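Side-chain contacts in hypothetical protein (Chromobacterium violaceum, PDB 2O3I), which is of unknown function but has the two-domain architecture of the S-Me-THD-like (DUF917) family: residues A[294-297]-A[302-305]; A[134-139]-A[371-376]. The protein carries 2 engineered substitutions. All blocks are in the same frame, centred on the assembly; numbering follows the deposited sequence.

From the N terminus, the chain first lays down part of a mixed sheet and, after strand 127-129, reaches the loop 134-139. Some 230 residues later helix 367-379 comes back to that loop, and interaction 2 closes this long excursion by setting 371-376 against 134-139. Interaction 1 is nested inside it: a tight local closure in which 302-305 folds back on 294-297 within the antiparallel sheet of the C-terminal domain. With centres about 14 Å apart, the two contacts touch through Leu302, whose CD2 lies 4.0 Å from Arg136 NH2. Hairpin, helix and the 134-139 loop thus meet around this leucine.

Interaction 1. Residues A[294-297]-A[302-305]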
loop_
_atom_site.group_PDB
_atom_site.type_symbol
_atom_site.label_atom_id
_atom_site.label_comp_id
_atom_site.label_asym_id
_atom_site.label_seq_id
_atom_site.Cartn_x
_atom_site.Cartn_y
_atom_site.Cartn_z
ATOM N N THR A 294 -18.887 8.256 -30.284
ATOM C CA THR A 294 -18.362 8.486 -28.953
ATOM C C THR A 294 -17.328 7.422 -28.616
ATOM O O THR A 294 -17.597 6.225 -28.706
ATOM C CB THR A 294 -19.485 8.452 -27.907
ATOM O OG1 THR A 294 -20.558 9.301 -28.339
ATOM C CG2 THR A 294 -18.972 8.933 -26.558
ATOM N N VAL A 295 -16.135 7.869 -28.253
ATOM C CA VAL A 295 -15.070 6.954 -27.883
ATOM C C VAL A 295 -14.931 7.024 -26.362
ATOM O O VAL A 295 -14.631 8.080 -25.807
ATOM C CB VAL A 295 -13.740 7.351 -28.566
ATOM C CG1 VAL A 295 -12.618 6.413 -28.131
ATOM C CG2 VAL A 295 -13.905 7.305 -30.074
ATOM N N LEU A 296 -15.178 5.903 -25.690
ATOM C CA LEU A 296 -15.090 5.861 -24.236
ATOM C C LEU A 296 -13.696 5.444 -23.797
ATOM O O LEU A 296 -13.108 4.515 -24.360
ATOM C CB LEU A 296 -16.122 4.882 -23.675
ATOM C CG LEU A 296 -17.576 5.068 -24.119
ATOM C CD1 LEU A 296 -18.437 4.009 -23.439
ATOM C CD2 LEU A 296 -18.069 6.469 -23.774
ATOM N N TYR A 297 -13.167 6.121 -22.781
ATOM C CA TYR A 297 -11.830 5.803 -22.304
ATOM C C TYR A 297 -11.640 5.972 -20.803
ATOM O O TYR A 297 -12.315 6.777 -20.168
ATOM C CB TYR A 297 -10.801 6.685 -23.016
ATOM C CG TYR A 297 -10.873 8.154 -22.637
ATOM C CD1 TYR A 297 -11.758 9.025 -23.282
ATOM C CD2 TYR A 297 -10.060 8.672 -21.627
ATOM C CE1 TYR A 297 -11.828 10.380 -22.928
ATOM C CE2 TYR A 297 -10.123 10.019 -21.264
ATOM C CZ TYR A 297 -11.009 10.866 -21.917
ATOM O OH TYR A 297 -11.081 12.189 -21.548
ATOM N N LEU A 302 -11.369 2.425 -25.108
ATOM C CA LEU A 302 -11.816 1.041 -25.029
ATOM C C LEU A 302 -13.027 0.697 -25.899
ATOM O O LEU A 302 -13.201 -0.453 -26.302
ATOM C CB LEU A 302 -12.112 0.705 -23.566
ATOM C CG LEU A 302 -10.909 0.883 -22.633
ATOM C CD1 LEU A 302 -11.370 0.896 -21.185
ATOM C CD2 LEU A 302 -9.900 -0.238 -22.875
ATOM N N LEU A 303 -13.865 1.687 -26.174
ATOM C CA LEU A 303 -15.038 1.476 -27.004
ATOM C C LEU A 303 -15.333 2.680 -27.890
ATOM O O LEU A 303 -14.978 3.814 -27.562
ATOM C CB LEU A 303 -16.273 1.206 -26.146
ATOM C CG LEU A 303 -16.272 0.058 -25.140
ATOM C CD1 LEU A 303 -15.648 0.516 -23.829
ATOM C CD2 LEU A 303 -17.710 -0.382 -24.907
ATOM N N ALA A 304 -15.986 2.412 -29.015
ATOM C CA ALA A 304 -16.386 3.442 -29.961
ATOM C C ALA A 304 -17.854 3.173 -30.288
ATOM O O ALA A 304 -18.207 2.091 -30.768
ATOM C CB ALA A 304 -15.531 3.372 -31.227
ATOM N N TRP A 305 -18.706 4.157 -30.016
ATOM C CA TRP A 305 -20.136 4.019 -30.256
ATOM C C TRP A 305 -20.702 4.971 -31.294
ATOM O O TRP A 305 -20.424 6.170 -31.272
ATOM C CB TRP A 305 -20.932 4.240 -28.964
ATOM C CG TRP A 305 -20.946 3.099 -27.990
ATOM C CD1 TRP A 305 -20.143 2.940 -26.892
ATOM C CD2 TRP A 305 -21.839 1.980 -28.001
ATOM N NE1 TRP A 305 -20.486 1.790 -26.218
ATOM C CE2 TRP A 305 -21.524 1.182 -26.877
ATOM C CE3 TRP A 305 -22.879 1.573 -28.850
ATOM C CZ2 TRP A 305 -22.212 -0.002 -26.583
ATOM C CZ3 TRP A 305 -23.562 0.398 -28.556
ATOM C CH2 TRP A 305 -23.225 -0.375 -27.431
HETATM O O HOH W 1 -22.280 8.182 -30.007
#
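Strands 292-297 and 301-306 meet here as the two arms of a beta hairpin, in the antiparallel sheet of the C-terminal domain. At Thr294 and Trp305 the pairing is reciprocal: Thr294 N gives its hydrogen to Trp305 O at 2.8 Å, lying in the carbonyl plane, and Trp305 N returns a bond to Thr294 O at 2.7 Å. A water links Thr294 OG1 to the same Trp305 O, to which it donates, so that this carbonyl takes hydrogens from both a backbone amide and a solvent molecule. Thr294 can use the water because its OG1 sits beside the backbone N (chi1 -50°).

Val295 and Ala304 form the next, non-hydrogen-bonded pair, their side chains on the opposite face from the indole; Ile320 and Tyr322 of strand 319-324 pack on the valine there. On the other face Leu296 reaches over to Trp305, placing CD1 4.0 Å from the indole CD1, at the ring edge and near its plane. Pro312 also touches the tryptophan.

Regular pairing breaks at the turn end. Leu296 N still binds Leu303 O at 2.8 Å, but Leu296 O accepts from two amides in succession: an almost straight 2.8 Å bond from Leu302 N and a weak one from Leu303 N, 3.4 Å long. Leu302 and Leu303 both pack against Leu377 of helix 367-379. Two consecutive residues facing the single Leu296 make this a classic beta bulge, set next to the turn of an antiparallel hairpin.

Interaction 2. Residues A[134-139]-A[371-376]; sequences AGRAVP and QSFADE
Apolar packing starts at Val138 and Phe373, where the valine CG1 comes within 3.9 Å of the ring atom CZ and the two side chains cross at about a right angle. Phe373 stands on helix 367-379, and it is the far end of its ring, CE2 and CZ, that touches the loop. Pro139 meets Glu376 one helical turn further on, in van der Waals packing that is only partly apolar. The pyrrolidine CG lies 3.7 Å from Glu376 CG and 3.5 Å from OE1, which sits beside the ring, and the two side chains run past each other in opposite senses. Glu376 starts out with CG anti to the backbone N (chi1 -179°) and then bends at chi2 (76°), which carries its carboxylate alongside the proline ring.

The loop follows strand 127-129 and falls in the N-terminal family region, segment 371-376 in the C-terminal one, so this loop-to-helix packing probably joins the two domains of the S-Me-THD-like family, with no hydrogen bond directly between the two segments.

The guanidinium of Arg136 turns one face to the same phenylalanine. CE2 of Phe373 sits over that face, 4.0 Å from NH1 and displaced toward the rim, with the two planes 53° apart, so the groups are tilted rather than stacked.

Polar bonds fix the orientation of that guanidinium. Arg136 NE and NH2 grip Ala137 O side-on, at 3.0 and 3.2 Å, and the oxygen lies close to the guanidinium plane. NE reaches the carbonyl from above its plane, whereas NH2 comes in nearly head-on. Outside the segments NH1 bonds to Pro317 O, and NH2 makes a weak bond to Ser301 O, at the start of the hairpin strand that carries Leu302.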
loop_
_atom_site.group_PDB
_atom_site.type_symbol
_atom_site.label_atom_id
_atom_site.label_comp_id
_atom_site.label_asym_id
_atom_site.label_seq_id
_atom_site.Cartn_x
_atom_site.Cartn_y
_atom_site.Cartn_z
ATOM N N ALA A 134 1.606 -5.913 -24.861
ATOM C CA ALA A 134 0.324 -5.990 -25.558
ATOM C C ALA A 134 0.334 -5.486 -26.989
ATOM O O ALA A 134 -0.471 -5.921 -27.812
ATOM C CB ALA A 134 -0.728 -5.224 -24.768
ATOM N N GLY A 135 1.248 -4.574 -27.294
ATOM C CA GLY A 135 1.287 -4.011 -28.632
ATOM C C GLY A 135 0.385 -2.787 -28.626
ATOM O O GLY A 135 0.212 -2.113 -29.640
ATOM N N ARG A 136 -0.205 -2.525 -27.460
ATOM C CA ARG A 136 -1.085 -1.378 -27.247
ATOM C C ARG A 136 -0.955 -0.954 -25.786
ATOM O O ARG A 136 -0.155 -1.531 -25.038
ATOM C CB ARG A 136 -2.548 -1.742 -27.542
ATOM C CG ARG A 136 -3.049 -2.972 -26.804
ATOM C CD ARG A 136 -4.568 -3.044 -26.808
ATOM N NE ARG A 136 -5.141 -1.917 -26.076
ATOM C CZ ARG A 136 -6.415 -1.545 -26.133
ATOM N NH1 ARG A 136 -7.273 -2.214 -26.889
ATOM N NH2 ARG A 136 -6.824 -0.483 -25.450
ATOM N N ALA A 137 -1.718 0.055 -25.387
ATOM C CA ALA A 137 -1.700 0.514 -24.005
ATOM C C ALA A 137 -2.960 -0.055 -23.366
ATOM O O ALA A 137 -4.017 -0.084 -23.998
ATOM C CB ALA A 137 -1.706 2.028 -23.936
ATOM N N VAL A 138 -2.847 -0.526 -22.130
ATOM C CA VAL A 138 -3.995 -1.107 -21.446
ATOM C C VAL A 138 -4.242 -0.427 -20.107
ATOM O O VAL A 138 -3.313 0.064 -19.471
ATOM C CB VAL A 138 -3.800 -2.636 -21.215
ATOM C CG1 VAL A 138 -3.488 -3.332 -22.538
ATOM C CG2 VAL A 138 -2.697 -2.880 -20.200
ATOM N N PRO A 139 -5.507 -0.400 -19.656
ATOM C CA PRO A 139 -5.848 0.234 -18.384
ATOM C C PRO A 139 -5.330 -0.473 -17.140
ATOM O O PRO A 139 -5.163 0.167 -16.103
ATOM C CB PRO A 139 -7.371 0.285 -18.424
ATOM C CG PRO A 139 -7.710 -0.969 -19.135
ATOM C CD PRO A 139 -6.715 -0.961 -20.289
ATOM N N GLN A 371 -10.319 -12.575 -21.566
ATOM C CA GLN A 371 -11.257 -12.562 -20.450
ATOM C C GLN A 371 -10.997 -11.304 -19.628
ATOM O O GLN A 371 -11.923 -10.604 -19.219
ATOM C CB GLN A 371 -11.077 -13.814 -19.585
ATOM N N SER A 372 -9.723 -11.021 -19.400
ATOM C CA SER A 372 -9.326 -9.845 -18.646
ATOM C C SER A 372 -9.933 -8.591 -19.302
ATOM O O SER A 372 -10.445 -7.706 -18.611
ATOM C CB SER A 372 -7.794 -9.767 -18.609
ATOM O OG SER A 372 -7.335 -8.746 -17.741
ATOM N N PHE A 373 -9.884 -8.529 -20.636
ATOM C CA PHE A 373 -10.448 -7.396 -21.373
ATOM C C PHE A 373 -11.969 -7.352 -21.226
ATOM O O PHE A 373 -12.548 -6.286 -21.064
ATOM C CB PHE A 373 -10.091 -7.474 -22.865
ATOM C CG PHE A 373 -8.779 -6.818 -23.220
ATOM C CD1 PHE A 373 -7.601 -7.557 -23.284
ATOM C CD2 PHE A 373 -8.728 -5.455 -23.508
ATOM C CE1 PHE A 373 -6.393 -6.946 -23.632
ATOM C CE2 PHE A 373 -7.521 -4.829 -23.855
ATOM C CZ PHE A 373 -6.356 -5.575 -23.917
ATOM N N ALA A 374 -12.614 -8.514 -21.297
ATOM C CA ALA A 374 -14.067 -8.585 -21.168
ATOM C C ALA A 374 -14.497 -8.029 -19.815
ATOM O O ALA A 374 -15.490 -7.313 -19.717
ATOM C CB ALA A 374 -14.549 -10.033 -21.325
ATOM N N ASP A 375 -13.744 -8.361 -18.775
ATOM C CA ASP A 375 -14.044 -7.878 -17.434
ATOM C C ASP A 375 -13.965 -6.353 -17.378
ATOM O O ASP A 375 -14.862 -5.695 -16.856
ATOM C CB ASP A 375 -13.058 -8.471 -16.422
ATOM C CG ASP A 375 -13.254 -9.961 -16.217
ATOM O OD1 ASP A 375 -12.405 -10.589 -15.549
ATOM O OD2 ASP A 375 -14.257 -10.510 -16.715
ATOM N N GLU A 376 -12.884 -5.794 -17.912
ATOM C CA GLU A 376 -12.700 -4.348 -17.894
ATOM C C GLU A 376 -13.844 -3.664 -18.632
ATOM O O GLU A 376 -14.429 -2.698 -18.138
ATOM C CB GLU A 376 -11.361 -3.976 -18.535
ATOM C CG GLU A 376 -11.063 -2.479 -18.549
ATOM C CD GLU A 376 -10.634 -1.940 -17.193
ATOM O OE1 GLU A 376 -10.490 -0.704 -17.064
ATOM O OE2 GLU A 376 -10.433 -2.749 -16.260
#